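Local coordinates for protein 2,3-bisphosphoglycerate-independent phosphoglycerate mutase (Pyrococcus horikoshii, PDB 2ZKT) that probably interconverts 2-phosphoglycerate and 3-phosphoglycerate in glycolysis, as a metal-dependent mutase that needs no bisphosphoglycerate cofactor, at residues Thr304-Lys316 against Asp346-Gly358. Sequence-based numbering, arbitrary orientation.
Sequences TDAAGHDNKPKLK and DHSTPCEVMNHSG. With ZN (zinc ion), chain H; ZN (zinc ion), chain G.
Asp305, His309 and His356 close on one zinc ion from both sides of this contact, an instance of how alkaline-phosphatase-clan enzymes assemble a two-metal site from distant pieces of chain. Asp305 OD2 lies 2.1 Å from the metal, and the NE2 atoms of His309 and His356 complete the trio of protein ligands. Asp305 and His309, one helical turn apart on helix 303-309, supply two of them, while the loop after strand 339-344 brings the third. The two imidazoles meet rim to rim, neither over the other's face, their planes 46° apart. The second zinc is bound by Asp346 and His347 together with Asp13 and Ser60; CE1 of His347 sits over the centre of the His356 ring, so ligands of the two metals pack together.

In a second shell, His309 ND1 donates to Met354 O (3.2 Å), reaching it from above the carbonyl plane, and His356 ND1 hydrogen-bonds to Ala58 O. Thr349 (chi1 -60°) has CG2 anti to its backbone N, bringing that methyl over the rim of one face of the His309 ring, 4.2 Å above its plane. Lys316, extended, brings NZ to within 2.9 Å of Thr349 O in a weak hydrogen bond, its salt bridge going to Asp17.

Farther out, the helix ends in a Schellman motif at Asn311, whose CB packs against Met354 CG (3.8 Å) while its ND2 lies 3.8 Å from Cys351 CB. An alanine here would keep the CB contact but is likely to open a gap beside Cys351 and make the positive phi harder to hold. Cys351 SG nestles against Pro313, heading the next helix.

With ND1 hydrogen-bonded to carbonyls, the His309 and His356 rings are probably restrained in rotation, and those bonds would make NE2 a somewhat stronger donor to zinc.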
# COMPACT_ATOMS: atom_id res chain seq x y z
N THR B 304 -14.23 2.21 1.23
CA THR B 304 -13.40 1.31 2.03
C THR B 304 -14.30 0.41 2.89
O THR B 304 -13.99 -0.76 3.13
CB THR B 304 -12.45 2.07 2.97
OG1 THR B 304 -13.13 3.21 3.52
CG2 THR B 304 -11.20 2.53 2.21
N ASP B 305 -15.43 0.96 3.34
CA ASP B 305 -16.34 0.20 4.18
C ASP B 305 -17.08 -0.92 3.46
O ASP B 305 -17.41 -1.95 4.07
CB ASP B 305 -17.35 1.14 4.84
CG ASP B 305 -18.29 0.41 5.78
OD1 ASP B 305 -17.81 -0.20 6.76
OD2 ASP B 305 -19.52 0.46 5.53
N ALA B 306 -17.34 -0.74 2.16
CA ALA B 306 -18.05 -1.77 1.39
C ALA B 306 -17.17 -3.02 1.21
O ALA B 306 -17.64 -4.15 1.33
CB ALA B 306 -18.47 -1.23 0.04
N ALA B 307 -15.88 -2.80 0.92
CA ALA B 307 -14.97 -3.93 0.72
C ALA B 307 -14.91 -4.78 1.99
O ALA B 307 -14.80 -6.01 1.92
CB ALA B 307 -13.59 -3.42 0.35
N GLY B 308 -15.01 -4.10 3.14
CA GLY B 308 -14.98 -4.80 4.42
C GLY B 308 -16.24 -5.63 4.61
O GLY B 308 -16.19 -6.77 5.06
N HIS B 309 -17.39 -5.06 4.26
CA HIS B 309 -18.65 -5.77 4.38
C HIS B 309 -18.67 -7.00 3.47
O HIS B 309 -19.27 -8.03 3.81
CB HIS B 309 -19.82 -4.85 4.04
CG HIS B 309 -20.36 -4.07 5.21
ND1 HIS B 309 -21.03 -4.67 6.26
CD2 HIS B 309 -20.31 -2.75 5.50
CE1 HIS B 309 -21.38 -3.75 7.14
NE2 HIS B 309 -20.95 -2.57 6.70
N ASP B 310 -17.99 -6.91 2.31
CA ASP B 310 -17.95 -8.03 1.37
C ASP B 310 -16.77 -9.01 1.51
O ASP B 310 -16.63 -9.93 0.69
CB ASP B 310 -18.00 -7.50 -0.07
CG ASP B 310 -19.30 -6.81 -0.39
OD1 ASP B 310 -20.37 -7.42 -0.15
OD2 ASP B 310 -19.26 -5.66 -0.89
N ASN B 311 -15.93 -8.82 2.53
CA ASN B 311 -14.79 -9.71 2.78
C ASN B 311 -13.81 -9.75 1.59
O ASN B 311 -13.48 -10.83 1.07
CB ASN B 311 -15.27 -11.13 3.08
CG ASN B 311 -14.18 -11.99 3.70
OD1 ASN B 311 -14.45 -12.86 4.53
ND2 ASN B 311 -12.94 -11.75 3.30
N LYS B 312 -13.36 -8.57 1.17
CA LYS B 312 -12.42 -8.43 0.05
C LYS B 312 -11.23 -7.57 0.50
O LYS B 312 -11.15 -6.37 0.19
CB LYS B 312 -13.15 -7.79 -1.14
CG LYS B 312 -14.35 -8.60 -1.62
CD LYS B 312 -15.13 -7.91 -2.73
CE LYS B 312 -15.83 -6.65 -2.22
NZ LYS B 312 -16.79 -6.07 -3.22
N PRO B 313 -10.28 -8.19 1.23
CA PRO B 313 -9.05 -7.59 1.78
C PRO B 313 -8.20 -6.82 0.77
O PRO B 313 -7.79 -5.68 1.03
CB PRO B 313 -8.29 -8.80 2.35
CG PRO B 313 -9.39 -9.70 2.78
CD PRO B 313 -10.35 -9.62 1.60
N LYS B 314 -7.93 -7.46 -0.36
CA LYS B 314 -7.11 -6.84 -1.42
C LYS B 314 -7.84 -5.61 -1.95
O LYS B 314 -7.24 -4.53 -2.10
CB LYS B 314 -6.89 -7.85 -2.55
CG LYS B 314 -6.18 -9.14 -2.14
CD LYS B 314 -4.69 -9.07 -2.42
CE LYS B 314 -4.04 -10.46 -2.32
NZ LYS B 314 -2.59 -10.42 -2.67
N LEU B 315 -9.13 -5.76 -2.25
CA LEU B 315 -9.92 -4.65 -2.77
C LEU B 315 -9.91 -3.50 -1.77
O LEU B 315 -9.70 -2.34 -2.16
CB LEU B 315 -11.37 -5.10 -3.02
CG LEU B 315 -12.33 -3.97 -3.45
CD1 LEU B 315 -11.75 -3.26 -4.67
CD2 LEU B 315 -13.71 -4.55 -3.75
N LYS B 316 -10.14 -3.81 -0.49
CA LYS B 316 -10.15 -2.78 0.55
C LYS B 316 -8.79 -2.08 0.57
O LYS B 316 -8.72 -0.85 0.62
CB LYS B 316 -10.46 -3.39 1.92
CG LYS B 316 -10.52 -2.38 3.07
CD LYS B 316 -11.04 -3.05 4.35
CE LYS B 316 -11.05 -2.08 5.54
NZ LYS B 316 -11.67 -2.70 6.74
N ASP B 346 -14.46 6.08 11.15
CA ASP B 346 -15.55 6.18 12.12
C ASP B 346 -15.73 4.87 12.90
O ASP B 346 -16.39 4.81 13.93
CB ASP B 346 -16.84 6.56 11.38
CG ASP B 346 -17.11 5.54 10.28
OD1 ASP B 346 -16.14 5.11 9.65
OD2 ASP B 346 -18.27 5.21 10.06
N HIS B 347 -15.13 3.79 12.35
CA HIS B 347 -15.18 2.50 13.03
C HIS B 347 -14.41 1.41 12.26
O HIS B 347 -13.92 1.62 11.16
CB HIS B 347 -16.66 2.10 13.19
CG HIS B 347 -17.28 1.90 11.83
ND1 HIS B 347 -16.99 0.85 11.03
CD2 HIS B 347 -18.26 2.68 11.20
CE1 HIS B 347 -17.77 1.00 9.93
NE2 HIS B 347 -18.54 2.09 10.01
N SER B 348 -14.28 0.23 12.91
CA SER B 348 -13.64 -0.90 12.24
C SER B 348 -14.67 -1.77 11.50
O SER B 348 -15.79 -1.97 11.96
CB SER B 348 -12.93 -1.75 13.30
OG SER B 348 -11.73 -1.08 13.68
N THR B 349 -14.28 -2.30 10.34
CA THR B 349 -15.13 -3.20 9.58
C THR B 349 -14.22 -4.28 9.04
O THR B 349 -13.85 -4.26 7.86
CB THR B 349 -15.84 -2.51 8.41
OG1 THR B 349 -16.68 -1.45 8.92
CG2 THR B 349 -16.73 -3.52 7.66
N PRO B 350 -13.84 -5.24 9.89
CA PRO B 350 -12.95 -6.36 9.52
C PRO B 350 -13.56 -7.20 8.39
O PRO B 350 -14.76 -7.46 8.38
CB PRO B 350 -12.84 -7.17 10.82
CG PRO B 350 -13.20 -6.19 11.91
CD PRO B 350 -14.31 -5.38 11.29
N CYS B 351 -12.72 -7.60 7.43
CA CYS B 351 -13.19 -8.43 6.33
C CYS B 351 -13.68 -9.78 6.87
O CYS B 351 -14.70 -10.31 6.41
CB CYS B 351 -12.06 -8.63 5.31
SG CYS B 351 -11.64 -7.12 4.37
N GLU B 352 -12.99 -10.32 7.87
CA GLU B 352 -13.38 -11.60 8.46
C GLU B 352 -14.72 -11.52 9.21
O GLU B 352 -15.34 -12.54 9.51
CB GLU B 352 -12.31 -12.14 9.42
CG GLU B 352 -12.26 -11.43 10.78
CD GLU B 352 -11.49 -12.22 11.85
OE1 GLU B 352 -10.29 -12.54 11.62
OE2 GLU B 352 -12.08 -12.52 12.91
N VAL B 353 -15.16 -10.30 9.53
CA VAL B 353 -16.43 -10.12 10.26
C VAL B 353 -17.57 -9.73 9.31
O VAL B 353 -18.74 -10.03 9.58
CB VAL B 353 -16.29 -9.03 11.37
CG1 VAL B 353 -17.60 -8.91 12.17
CG2 VAL B 353 -15.14 -9.38 12.30
N MET B 354 -17.23 -9.06 8.20
CA MET B 354 -18.22 -8.64 7.20
C MET B 354 -19.28 -7.69 7.77
O MET B 354 -20.43 -7.65 7.31
CB MET B 354 -18.90 -9.87 6.57
CG MET B 354 -17.95 -10.71 5.70
SD MET B 354 -18.73 -12.17 4.93
CE MET B 354 -19.56 -11.40 3.49
N ASN B 355 -18.87 -6.92 8.78
CA ASN B 355 -19.75 -5.95 9.43
C ASN B 355 -18.90 -5.18 10.43
O ASN B 355 -17.75 -5.54 10.69
CB ASN B 355 -20.89 -6.66 10.17
CG ASN B 355 -22.17 -5.83 10.18
OD1 ASN B 355 -22.16 -4.65 10.54
ND2 ASN B 355 -23.28 -6.46 9.79
N HIS B 356 -19.46 -4.11 10.99
CA HIS B 356 -18.75 -3.28 11.96
C HIS B 356 -18.32 -4.09 13.19
O HIS B 356 -19.09 -4.91 13.69
CB HIS B 356 -19.64 -2.12 12.43
CG HIS B 356 -20.12 -1.23 11.32
ND1 HIS B 356 -20.79 -0.04 11.56
CD2 HIS B 356 -20.04 -1.36 9.97
CE1 HIS B 356 -21.10 0.52 10.40
NE2 HIS B 356 -20.66 -0.26 9.43
N SER B 357 -17.10 -3.84 13.66
CA SER B 357 -16.58 -4.53 14.84
C SER B 357 -16.34 -3.45 15.90
O SER B 357 -16.48 -2.25 15.63
CB SER B 357 -15.25 -5.22 14.55
OG SER B 357 -14.21 -4.25 14.40
N GLY B 358 -15.96 -3.89 17.10
CA GLY B 358 -15.68 -2.97 18.18
C GLY B 358 -14.20 -2.64 18.28
O GLY B 358 -13.79 -1.85 19.14
ZN ZN H . -20.62 -0.23 7.15
ZN ZN G . -19.31 3.88 8.54